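Long-range contact in chitosanase (Bacillus subtilis subsp. subtilis str. 168, PDB 7C6D), which hydrolyses internal beta-(1->4) linkages between glucosamine units of partly acetylated chitosan: residues A[207-212]-A[231-236]. The protein carries 1 engineered substitution. Sequence-based numbering, arbitrary orientation.
Sequences SVARVD and VRSNEY. With GCS (2-amino-2-deoxy-beta-D-glucopyranose), chain B; GCS (2-amino-2-deoxy-beta-D-glucopyranose), chain C.
At one end of the chitosan-binding cleft, A209 and Y236 bring the first turn of helix 209-219 against the turn joining strands 229-233 and 237-241. The A209 methyl fills the angle between two neighbours: its CB lies 3.4 Å from E235 CB and 3.6 Å from CE2 of Y236, approaching that ring obliquely. Y236 reaches over to the start of the helix with CG anti to its own carbonyl carbon (chi1 -56°), which sets the phenol edge against the backbone. There its OH is 3.3 Å from R210 N and 3.4 Å from S207 O, two atoms already joined to each other by a backbone hydrogen bond. E235 CG sits over the centre of the Y236 ring, on one face, and the F18 ring also meets the tyrosine.

The turn itself is shaped by S233, whose OG accepts a nearly straight bond from Y236 N three residues on (3.0 Å, 177°), an ST motif, and a weak second bond from E235 N. The same hydroxyl is linked through a water to A209 O, adding a polar bridge beside the apolar packing.

E235 carries the contact into the substrate site. A bend at chi2 (70°) carries its carboxylate toward the sugar, where OE2 takes hydrogen bonds from both N2 (2.7 Å) and O1 of the chain B glucosamine; the short amine bond would probably be strengthened by charge if N2 is protonated. Beside it, S207 CB packs on C6 of the chain C sugar, and R210 NH1 meets that atom with the edge of its guanidinium, while NH2 forms a salt bridge with D142. Helix start and hairpin turn thus together line the glycan cleft of this family 46 chitosanase, a member of the lysozyme clan.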
ATOM      1  N   SER A 207      -3.668   5.479 -11.207  1.00 13.99           N
ATOM      2  CA  SER A 207      -4.146   4.938  -9.941  1.00 12.64           C
ATOM      3  C   SER A 207      -5.061   5.895  -9.190  1.00 12.74           C
ATOM      4  O   SER A 207      -5.545   5.535  -8.113  1.00 12.99           O
ATOM      5  CB  SER A 207      -2.956   4.566  -9.041  1.00 12.30           C
ATOM      6  OG  SER A 207      -2.359   5.719  -8.455  1.00 12.67           O
ATOM      7  N   VAL A 208      -5.314   7.096  -9.727  1.00 13.14           N
ATOM      8  CA  VAL A 208      -6.050   8.121  -8.984  1.00 13.31           C
ATOM      9  C   VAL A 208      -7.474   7.701  -8.661  1.00 13.10           C
ATOM     10  O   VAL A 208      -8.081   8.251  -7.736  1.00 14.49           O
ATOM     11  CB  VAL A 208      -6.022   9.501  -9.690  1.00 14.45           C
ATOM     12  CG1 VAL A 208      -4.603  10.047  -9.748  1.00 16.47           C
ATOM     13  CG2 VAL A 208      -6.660   9.430 -11.079  1.00 14.88           C
ATOM     14  N   ALA A 209      -8.033   6.738  -9.403  1.00 12.13           N
ATOM     15  CA  ALA A 209      -9.393   6.295  -9.114  1.00 12.56           C
ATOM     16  C   ALA A 209      -9.543   5.804  -7.681  1.00 12.47           C
ATOM     17  O   ALA A 209     -10.639   5.870  -7.123  1.00 13.36           O
ATOM     18  CB  ALA A 209      -9.824   5.205 -10.088  1.00 15.17           C
ATOM     19  N   ARG A 210      -8.465   5.317  -7.061  1.00 11.48           N
ATOM     20  CA  ARG A 210      -8.590   4.852  -5.684  1.00 11.55           C
ATOM     21  C   ARG A 210      -8.970   5.989  -4.750  1.00 12.13           C
ATOM     22  O   ARG A 210      -9.682   5.766  -3.766  1.00 12.14           O
ATOM     23  CB  ARG A 210      -7.305   4.153  -5.219  1.00 10.70           C
ATOM     24  CG  ARG A 210      -6.107   5.049  -4.941  1.00 11.74           C
ATOM     25  CD  ARG A 210      -4.800   4.273  -5.147  1.00 11.84           C
ATOM     26  NE  ARG A 210      -4.547   3.271  -4.113  1.00 12.34           N
ATOM     27  CZ  ARG A 210      -3.713   2.251  -4.274  1.00 11.79           C
ATOM     28  NH1 ARG A 210      -3.084   2.077  -5.438  1.00 12.41           N
ATOM     29  NH2 ARG A 210      -3.511   1.406  -3.278  1.00 13.24           N
ATOM     30  N   VAL A 211      -8.507   7.208  -5.038  1.00 12.78           N
ATOM     31  CA  VAL A 211      -8.898   8.357  -4.226  1.00 12.83           C
ATOM     32  C   VAL A 211     -10.401   8.563  -4.298  1.00 13.25           C
ATOM     33  O   VAL A 211     -11.051   8.833  -3.281  1.00 13.45           O
ATOM     34  CB  VAL A 211      -8.118   9.618  -4.642  1.00 13.77           C
ATOM     35  CG1 VAL A 211      -8.634  10.844  -3.897  1.00 14.44           C
ATOM     36  CG2 VAL A 211      -6.632   9.415  -4.386  1.00 15.30           C
ATOM     37  N   ASP A 212     -10.985   8.417  -5.493  1.00 13.48           N
ATOM     38  CA  ASP A 212     -12.422   8.627  -5.610  1.00 14.42           C
ATOM     39  C   ASP A 212     -13.214   7.508  -4.944  1.00 12.65           C
ATOM     40  O   ASP A 212     -14.282   7.761  -4.373  1.00 13.09           O
ATOM     41  CB  ASP A 212     -12.848   8.795  -7.063  1.00 17.14           C
ATOM     42  CG  ASP A 212     -14.248   9.349  -7.173  1.00 21.08           C
ATOM     43  OD1 ASP A 212     -14.473  10.480  -6.688  1.00 22.14           O
ATOM     44  OD2 ASP A 212     -15.127   8.646  -7.709  1.00 24.40           O
ATOM     45  N   VAL A 231     -18.260  -0.907  -3.985  1.00 10.79           N
ATOM     46  CA  VAL A 231     -17.358  -0.069  -4.757  1.00 10.89           C
ATOM     47  C   VAL A 231     -17.930   0.039  -6.158  1.00 11.14           C
ATOM     48  O   VAL A 231     -18.264  -0.976  -6.775  1.00 12.05           O
ATOM     49  CB  VAL A 231     -15.950  -0.683  -4.782  1.00 11.55           C
ATOM     50  CG1 VAL A 231     -15.056   0.084  -5.750  1.00 12.60           C
ATOM     51  CG2 VAL A 231     -15.351  -0.670  -3.378  1.00 13.42           C
ATOM     52  N   ARG A 232     -18.064   1.269  -6.657  1.00 13.42           N
ATOM     53  CA  ARG A 232     -18.667   1.544  -7.962  1.00 14.17           C
ATOM     54  C   ARG A 232     -17.696   2.451  -8.707  1.00 14.31           C
ATOM     55  O   ARG A 232     -17.795   3.676  -8.617  1.00 16.40           O
ATOM     56  CB  ARG A 232     -20.039   2.204  -7.775  1.00 15.66           C
ATOM     57  CG  ARG A 232     -20.961   1.392  -6.884  1.00 15.47           C
ATOM     58  CD  ARG A 232     -22.306   2.053  -6.591  1.00 14.14           C
ATOM     59  NE  ARG A 232     -23.109   1.126  -5.801  1.00 12.59           N
ATOM     60  CZ  ARG A 232     -23.700   0.046  -6.301  1.00 13.15           C
ATOM     61  NH1 ARG A 232     -23.641  -0.219  -7.606  1.00 13.00           N
ATOM     62  NH2 ARG A 232     -24.361  -0.766  -5.499  1.00 13.42           N
ATOM     63  N   SER A 233     -16.763   1.858  -9.447  1.00 13.61           N
ATOM     64  CA  SER A 233     -15.656   2.598 -10.036  1.00 13.27           C
ATOM     65  C   SER A 233     -15.628   2.405 -11.542  1.00 15.38           C
ATOM     66  O   SER A 233     -15.613   1.269 -12.028  1.00 16.21           O
ATOM     67  CB  SER A 233     -14.332   2.125  -9.431  1.00 13.10           C
ATOM     68  OG  SER A 233     -13.232   2.709 -10.108  1.00 14.45           O
ATOM     69  N   ASN A 234     -15.595   3.517 -12.283  1.00 17.98           N
ATOM     70  CA  ASN A 234     -15.437   3.412 -13.728  1.00 20.11           C
ATOM     71  C   ASN A 234     -14.109   2.766 -14.083  1.00 20.13           C
ATOM     72  O   ASN A 234     -13.995   2.100 -15.117  1.00 22.72           O
ATOM     73  CB  ASN A 234     -15.531   4.791 -14.378  1.00 22.93           C
ATOM     74  CG  ASN A 234     -16.940   5.315 -14.413  1.00 26.51           C
ATOM     75  OD1 ASN A 234     -17.899   4.549 -14.314  1.00 28.54           O
ATOM     76  ND2 ASN A 234     -17.081   6.628 -14.564  1.00 27.94           N
ATOM     77  N   GLU A 235     -13.100   2.942 -13.231  1.00 17.83           N
ATOM     78  CA  GLU A 235     -11.777   2.407 -13.511  1.00 15.90           C
ATOM     79  C   GLU A 235     -11.672   0.933 -13.140  1.00 16.37           C
ATOM     80  O   GLU A 235     -11.273   0.107 -13.966  1.00 18.23           O
ATOM     81  CB  GLU A 235     -10.731   3.225 -12.753  1.00 15.68           C
ATOM     82  CG  GLU A 235      -9.290   2.807 -13.009  1.00 16.15           C
ATOM     83  CD  GLU A 235      -8.821   3.160 -14.408  1.00 19.17           C
ATOM     84  OE1 GLU A 235      -9.519   3.924 -15.104  1.00 21.31           O
ATOM     85  OE2 GLU A 235      -7.745   2.676 -14.814  1.00 20.39           O
ATOM     86  N   TYR A 236     -12.020   0.587 -11.899  1.00 14.51           N
ATOM     87  CA  TYR A 236     -11.792  -0.762 -11.395  1.00 14.21           C
ATOM     88  C   TYR A 236     -12.966  -1.698 -11.628  1.00 15.77           C
ATOM     89  O   TYR A 236     -12.766  -2.916 -11.679  1.00 16.94           O
ATOM     90  CB  TYR A 236     -11.503  -0.736  -9.890  1.00 13.68           C
ATOM     91  CG  TYR A 236     -10.347   0.149  -9.480  1.00 12.74           C
ATOM     92  CD1 TYR A 236      -9.039  -0.172  -9.834  1.00 13.26           C
ATOM     93  CD2 TYR A 236     -10.559   1.289  -8.715  1.00 12.68           C
ATOM     94  CE1 TYR A 236      -7.978   0.629  -9.458  1.00 12.86           C
ATOM     95  CE2 TYR A 236      -9.505   2.100  -8.331  1.00 12.31           C
ATOM     96  CZ  TYR A 236      -8.212   1.763  -8.703  1.00 12.29           C
ATOM     97  OH  TYR A 236      -7.165   2.573  -8.322  1.00 13.36           O
TER
HETATM   98  C1  GCS B   1      -6.094  -0.604 -13.321  1.00 17.56           C
HETATM   99  C2  GCS B   1      -5.550   0.641 -12.642  1.00 14.84           C
HETATM  100  C3  GCS B   1      -4.152   0.367 -12.104  1.00 14.32           C
HETATM  101  C4  GCS B   1      -4.044  -0.920 -11.272  1.00 13.87           C
HETATM  102  C5  GCS B   1      -4.833  -2.070 -11.904  1.00 16.12           C
HETATM  103  C6  GCS B   1      -5.074  -3.193 -10.904  1.00 17.08           C
HETATM  104  N2  GCS B   1      -5.480   1.746 -13.584  1.00 15.63           N
HETATM  105  O1  GCS B   1      -7.426  -0.365 -13.768  1.00 20.94           O
HETATM  106  O3  GCS B   1      -3.772   1.507 -11.326  1.00 14.22           O
HETATM  107  O4  GCS B   1      -2.733  -1.344 -11.255  1.00 13.08           O
HETATM  108  O5  GCS B   1      -6.123  -1.640 -12.338  1.00 17.06           O
HETATM  109  O6  GCS B   1      -5.732  -4.281 -11.561  1.00 19.57           O
HETATM  110  C1  GCS C   2      -2.108  -1.318  -9.973  1.00 12.51           C
HETATM  111  C2  GCS C   2      -0.825  -2.137  -9.999  1.00 11.82           C
HETATM  112  C3  GCS C   2      -0.188  -2.054  -8.619  1.00 11.73           C
HETATM  113  C4  GCS C   2       0.144  -0.595  -8.290  1.00 12.17           C
HETATM  114  C5  GCS C   2      -1.155   0.208  -8.397  1.00 12.18           C
HETATM  115  C6  GCS C   2      -0.959   1.703  -8.147  1.00 13.49           C
HETATM  116  N2  GCS C   2      -1.087  -3.525 -10.353  1.00 12.53           N
HETATM  117  O3  GCS C   2       0.974  -2.880  -8.585  1.00 11.70           O
HETATM  118  O4  GCS C   2       0.681  -0.418  -7.033  1.00 12.77           O
HETATM  119  O5  GCS C   2      -1.753   0.030  -9.681  1.00 12.25           O
HETATM  120  O6  GCS C   2      -0.123   2.300  -9.144  1.00 13.60           O
HETATM  121  O   HOH W   1     -13.101   5.189  -9.113  1.00 21.78           O